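Local coordinates for sulfoquinovosidase (Escherichia coli, PDB 5AEG), which hydrolyses sulfoquinovosyl diacylglycerides and simple sulfoquinovosides such as sulfoquinovosyl glycerol, releasing sulfoquinovose for sulfoglycolysis, at residues K144-W149 and G175-T180; L148-Q153 and F181-T186. All blocks are in the same frame, centred on the assembly; numbering follows the deposited sequence.

Contact 1 (K144-W149 and G175-T180); sequences KPFPLW and GDYYWT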
# COMPACT_ATOMS: atom_id res chain seq x y z
N LYS A 144 6.97 1.11 18.94
CA LYS A 144 5.69 0.43 18.92
C LYS A 144 5.79 -0.93 18.28
O LYS A 144 6.69 -1.18 17.43
CB LYS A 144 4.69 1.23 18.04
CG LYS A 144 4.33 2.62 18.51
CD LYS A 144 3.43 2.54 19.73
CE LYS A 144 1.96 2.82 19.40
NZ LYS A 144 1.16 2.96 20.65
N PRO A 145 4.80 -1.81 18.59
CA PRO A 145 4.65 -3.05 17.90
C PRO A 145 3.65 -2.98 16.75
O PRO A 145 2.68 -2.24 16.80
CB PRO A 145 4.18 -4.00 19.04
CG PRO A 145 3.26 -3.09 19.87
CD PRO A 145 3.96 -1.75 19.81
N PHE A 146 3.93 -3.77 15.74
CA PHE A 146 3.11 -3.85 14.52
C PHE A 146 2.77 -5.29 14.19
O PHE A 146 3.54 -6.00 13.50
CB PHE A 146 3.74 -3.13 13.33
CG PHE A 146 3.88 -1.65 13.57
CD1 PHE A 146 4.96 -1.18 14.31
CD2 PHE A 146 2.93 -0.75 13.10
CE1 PHE A 146 5.09 0.15 14.60
CE2 PHE A 146 3.04 0.60 13.42
CZ PHE A 146 4.10 1.05 14.19
N PRO A 147 1.58 -5.70 14.60
CA PRO A 147 1.02 -6.88 13.97
C PRO A 147 0.94 -6.67 12.44
O PRO A 147 0.52 -5.58 11.95
CB PRO A 147 -0.41 -6.94 14.55
CG PRO A 147 -0.26 -6.26 15.90
CD PRO A 147 0.64 -5.09 15.52
N LEU A 148 1.24 -7.73 11.73
CA LEU A 148 1.27 -7.78 10.28
C LEU A 148 0.26 -8.82 9.75
O LEU A 148 0.59 -10.03 9.50
CB LEU A 148 2.68 -8.17 9.81
CG LEU A 148 3.75 -7.13 10.26
CD1 LEU A 148 5.15 -7.66 9.91
CD2 LEU A 148 3.55 -5.70 9.71
N TRP A 149 -0.95 -8.33 9.50
CA TRP A 149 -2.04 -9.16 9.08
C TRP A 149 -2.94 -8.33 8.19
O TRP A 149 -3.47 -7.32 8.66
CB TRP A 149 -2.72 -9.63 10.32
CG TRP A 149 -3.88 -10.54 10.02
CD1 TRP A 149 -5.22 -10.20 9.97
CD2 TRP A 149 -3.81 -11.93 9.69
NE1 TRP A 149 -5.98 -11.31 9.65
CE2 TRP A 149 -5.15 -12.38 9.47
CE3 TRP A 149 -2.77 -12.86 9.61
CZ2 TRP A 149 -5.45 -13.72 9.18
CZ3 TRP A 149 -3.07 -14.21 9.32
CH2 TRP A 149 -4.39 -14.60 9.10
N GLY A 175 -10.87 -0.11 13.82
CA GLY A 175 -9.43 -0.38 13.64
C GLY A 175 -8.56 0.31 14.64
O GLY A 175 -9.00 0.82 15.69
N ASP A 176 -7.26 0.28 14.34
CA ASP A 176 -6.25 0.85 15.18
C ASP A 176 -5.03 1.26 14.32
O ASP A 176 -5.02 1.07 13.11
CB ASP A 176 -5.88 -0.15 16.30
CG ASP A 176 -5.44 0.53 17.58
OD1 ASP A 176 -5.11 1.72 17.63
OD2 ASP A 176 -5.42 -0.18 18.57
N TYR A 177 -4.02 1.79 14.97
CA TYR A 177 -2.92 2.51 14.34
C TYR A 177 -2.12 1.68 13.34
O TYR A 177 -1.55 2.23 12.43
CB TYR A 177 -1.96 3.08 15.42
CG TYR A 177 -1.19 2.05 16.18
CD1 TYR A 177 -0.01 1.49 15.67
CD2 TYR A 177 -1.69 1.56 17.39
CE1 TYR A 177 0.74 0.55 16.37
CE2 TYR A 177 -0.95 0.63 18.13
CZ TYR A 177 0.25 0.11 17.60
OH TYR A 177 0.97 -0.88 18.27
N TYR A 178 -2.15 0.36 13.50
CA TYR A 178 -1.39 -0.59 12.70
C TYR A 178 -2.25 -1.26 11.67
O TYR A 178 -1.71 -1.99 10.84
CB TYR A 178 -0.71 -1.70 13.58
CG TYR A 178 -1.67 -2.52 14.34
CD1 TYR A 178 -2.24 -3.65 13.79
CD2 TYR A 178 -2.05 -2.15 15.61
CE1 TYR A 178 -3.16 -4.39 14.50
CE2 TYR A 178 -2.99 -2.88 16.31
CZ TYR A 178 -3.52 -4.00 15.74
OH TYR A 178 -4.43 -4.74 16.48
N TRP A 179 -3.56 -1.02 11.63
CA TRP A 179 -4.35 -1.70 10.67
C TRP A 179 -4.01 -1.27 9.22
O TRP A 179 -3.82 -0.10 8.96
CB TRP A 179 -5.85 -1.50 10.94
CG TRP A 179 -6.38 -2.30 12.05
CD1 TRP A 179 -5.76 -2.66 13.16
CD2 TRP A 179 -7.72 -2.83 12.11
NE1 TRP A 179 -6.63 -3.39 13.96
CE2 TRP A 179 -7.82 -3.55 13.31
CE3 TRP A 179 -8.82 -2.73 11.30
CZ2 TRP A 179 -8.99 -4.19 13.69
CZ3 TRP A 179 -10.01 -3.41 11.65
CH2 TRP A 179 -10.09 -4.10 12.84
N THR A 180 -3.97 -2.22 8.31
CA THR A 180 -3.71 -1.95 6.91
C THR A 180 -4.00 -3.13 6.03
O THR A 180 -3.86 -4.30 6.44
CB THR A 180 -2.19 -1.54 6.74
OG1 THR A 180 -1.85 -1.37 5.37
CG2 THR A 180 -1.24 -2.53 7.38
O HOH W 1 0.79 -3.20 10.59
O HOH W 2 -4.29 -4.89 9.53
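Phe146 and Tyr178 mark the closest backbone approach, 5.8 Å from CA to CA, and the chain from Lys144 to Trp149 runs within 27° of the direction from Tyr177 to Thr180. Segment 144-149 carries an edge strand, 145-148, of the galactose mutarotase-like domain, paired antiparallel with strand 203-206. Segment 175-180 contains a type I beta turn from Asp176 to Trp179, whose two central residues are the tyrosines that meet the strand. At Tyr177, CG lies between the backbone N and carbonyl carbon (chi1 68°), which sets the ring against residues 144-146. Tyr177 OH donates to Pro145 O at 2.6 Å, lying in the carbonyl plane. The bent chain of Lys144 crosses one ring face: CE stands 3.9 Å from the centroid of Tyr177 in a CH-pi contact, while NZ, farther off-centre at 4.5 Å, makes a cation-pi contact. The opposite face is covered by CD2 of Tyr178. The edge of Tyr177 is turned to the face of Phe146, planes 89° apart in an offset edge-to-face pair, with Tyr177 CE1 3.7 Å from Phe146 CE2. Pro147 places CD over one face of Tyr178, 3.8 Å from the centroid, and Trp179 CD1 lies on the other. A leucine in place of Tyr177 would probably leave Pro145 O without this donor and Lys144 without its aromatic face. Water fills in between the backbones: one molecule bridges Pro147 O and Tyr178 O, 2.8 Å from each, and, farther on, where the CA atoms of Trp149 and Thr180 stand 7.7 Å apart, another joins Trp149 O to Thr180 N. The union is therefore aromatic and side-chain-led, with a single direct hydrogen bond and water bridging the backbones.

Contact 2 (L148-Q153 and F181-T186); sequences LWTSEQ and FFPQPT. With CA (calcium ion), chain D.
Phe181 meets Gln153 and Ser151 where the galactose mutarotase-like domain faces the catalytic barrel, beside a calcium site. The ring packs obliquely against the Gln153 side chain, and Phe181 CE2 lies 3.4 Å from Gln153 CB; Gln153 is itself a calcium ligand, together with Gly154, Asp472 and Asp481. The carbonyl of Phe181 accepts a weak hydrogen bond from Thr150, OG1 to O 2.9 Å. That hydroxyl is trans to the threonine N (chi1 -168°), which directs it at 181-186, and the Thr150 side chain also touches Glu408, an active-site residue by similarity. Phe182 turns away to pack on helix 461-464. Pro183 packs on the backbone from Leu148 to Thr150: Pro183 CG sits 3.5 Å from Thr150 N, CD is on Thr150 CB, and CB is 3.9 Å from Leu148 CD2. At Gln184 the carbonyl O lies by the other leucine branch, Leu148 CD1, which also comes 3.8 Å from Pro185 CA. An inverse gamma turn centred on Pro185 redirects the chain. Beyond it, Thr186 OG1 accepts a hydrogen bond from Gln184 NE2 at 2.9 Å, nearly straight at 167° and close to the amide plane.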
# COMPACT_ATOMS: atom_id res chain seq x y z
N LEU A 148 1.24 -7.73 11.73
CA LEU A 148 1.27 -7.78 10.28
C LEU A 148 0.26 -8.82 9.75
O LEU A 148 0.59 -10.03 9.50
CB LEU A 148 2.68 -8.17 9.81
CG LEU A 148 3.75 -7.13 10.26
CD1 LEU A 148 5.15 -7.66 9.91
CD2 LEU A 148 3.55 -5.70 9.71
N TRP A 149 -0.95 -8.33 9.50
CA TRP A 149 -2.04 -9.16 9.08
C TRP A 149 -2.94 -8.33 8.19
O TRP A 149 -3.47 -7.32 8.66
CB TRP A 149 -2.72 -9.63 10.32
CG TRP A 149 -3.88 -10.54 10.02
CD1 TRP A 149 -5.22 -10.20 9.97
CD2 TRP A 149 -3.81 -11.93 9.69
NE1 TRP A 149 -5.98 -11.31 9.65
CE2 TRP A 149 -5.15 -12.38 9.47
CE3 TRP A 149 -2.77 -12.86 9.61
CZ2 TRP A 149 -5.45 -13.72 9.18
CZ3 TRP A 149 -3.07 -14.21 9.32
CH2 TRP A 149 -4.39 -14.60 9.10
N THR A 150 -3.06 -8.70 6.92
CA THR A 150 -3.84 -7.89 5.96
C THR A 150 -5.30 -7.91 6.35
O THR A 150 -5.83 -8.96 6.80
CB THR A 150 -3.61 -8.22 4.46
OG1 THR A 150 -4.21 -7.18 3.72
CG2 THR A 150 -4.15 -9.58 4.04
N SER A 151 -5.93 -6.75 6.32
CA SER A 151 -7.30 -6.59 6.77
C SER A 151 -7.89 -5.30 6.22
O SER A 151 -7.20 -4.53 5.53
CB SER A 151 -7.44 -6.55 8.29
OG SER A 151 -7.05 -5.32 8.96
N GLU A 152 -9.18 -5.09 6.50
CA GLU A 152 -9.69 -3.72 6.31
C GLU A 152 -8.84 -2.79 7.12
O GLU A 152 -8.28 -3.08 8.20
CB GLU A 152 -11.14 -3.55 6.69
CG GLU A 152 -12.10 -4.49 5.94
CD GLU A 152 -11.83 -4.50 4.48
OE1 GLU A 152 -11.76 -3.36 3.92
OE2 GLU A 152 -11.64 -5.63 3.89
N GLN A 153 -8.72 -1.56 6.62
CA GLN A 153 -7.79 -0.62 7.17
C GLN A 153 -8.32 0.19 8.41
O GLN A 153 -7.56 0.79 9.16
CB GLN A 153 -7.48 0.33 5.99
CG GLN A 153 -6.31 1.31 6.23
CD GLN A 153 -6.79 2.71 6.29
OE1 GLN A 153 -7.99 2.97 6.42
NE2 GLN A 153 -5.87 3.64 6.20
N PHE A 181 -4.29 -2.78 4.80
CA PHE A 181 -4.47 -3.72 3.77
C PHE A 181 -3.16 -4.13 3.07
O PHE A 181 -3.24 -4.96 2.20
CB PHE A 181 -5.52 -3.30 2.73
CG PHE A 181 -5.65 -1.84 2.51
CD1 PHE A 181 -4.57 -1.12 2.08
CD2 PHE A 181 -6.84 -1.19 2.81
CE1 PHE A 181 -4.64 0.28 1.99
CE2 PHE A 181 -6.96 0.24 2.66
CZ PHE A 181 -5.82 0.94 2.34
N PHE A 182 -2.01 -3.56 3.45
CA PHE A 182 -0.71 -3.88 2.80
C PHE A 182 0.32 -3.85 3.93
O PHE A 182 1.23 -3.03 3.89
CB PHE A 182 -0.42 -2.89 1.67
CG PHE A 182 0.72 -3.26 0.74
CD1 PHE A 182 1.71 -4.24 1.05
CD2 PHE A 182 0.87 -2.53 -0.41
CE1 PHE A 182 2.72 -4.48 0.17
CE2 PHE A 182 1.87 -2.82 -1.35
CZ PHE A 182 2.81 -3.77 -1.01
N PRO A 183 0.19 -4.73 4.94
CA PRO A 183 1.31 -4.90 5.85
C PRO A 183 2.34 -5.77 5.12
O PRO A 183 1.99 -6.51 4.20
CB PRO A 183 0.71 -5.70 7.03
CG PRO A 183 -0.35 -6.56 6.34
CD PRO A 183 -0.80 -5.80 5.11
N GLN A 184 3.61 -5.65 5.45
CA GLN A 184 4.61 -6.49 4.80
C GLN A 184 5.74 -6.74 5.84
O GLN A 184 6.12 -5.82 6.53
CB GLN A 184 5.19 -5.87 3.53
CG GLN A 184 6.02 -6.92 2.74
CD GLN A 184 6.44 -6.47 1.40
OE1 GLN A 184 5.61 -6.11 0.58
NE2 GLN A 184 7.73 -6.52 1.13
N PRO A 185 6.31 -7.99 5.88
CA PRO A 185 7.34 -8.33 6.89
C PRO A 185 8.73 -7.96 6.40
O PRO A 185 9.59 -8.83 6.22
CB PRO A 185 7.14 -9.85 7.07
CG PRO A 185 6.69 -10.28 5.75
CD PRO A 185 5.74 -9.19 5.27
N THR A 186 8.93 -6.66 6.19
CA THR A 186 10.11 -6.08 5.48
C THR A 186 10.31 -4.71 6.14
O THR A 186 9.36 -3.94 6.28
CB THR A 186 9.81 -5.88 4.01
OG1 THR A 186 9.42 -7.12 3.44
CG2 THR A 186 11.01 -5.35 3.27
CA CA D . -10.02 4.14 6.56
O HOH W 3 -12.12 5.24 6.29

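The two contacts overlap at Leu148 and Trp149, and their centres lie 8 Å apart. Contact 1 is partly buried and uses the edge strand with a tyrosine turn; its chemistry is aromatic, with a lysine and bridging waters. Contact 2 lies deeper, with nine of its ten touching residues buried, and relies on leucine, proline and phenylalanine packing plus one weak hydroxyl bond, close to calcium and the catalytic residues. The two are joined by a probable hydrogen bond, Ser151 N to Thr180 O at 3.2 Å, and by Trp179 packing on Glu152 and Gln153. Residues 177-180 run alongside 144-149 toward the active site; 181-186 then doubles back along 148-153, putting Phe181 by Gln153 and Pro185 by Leu148.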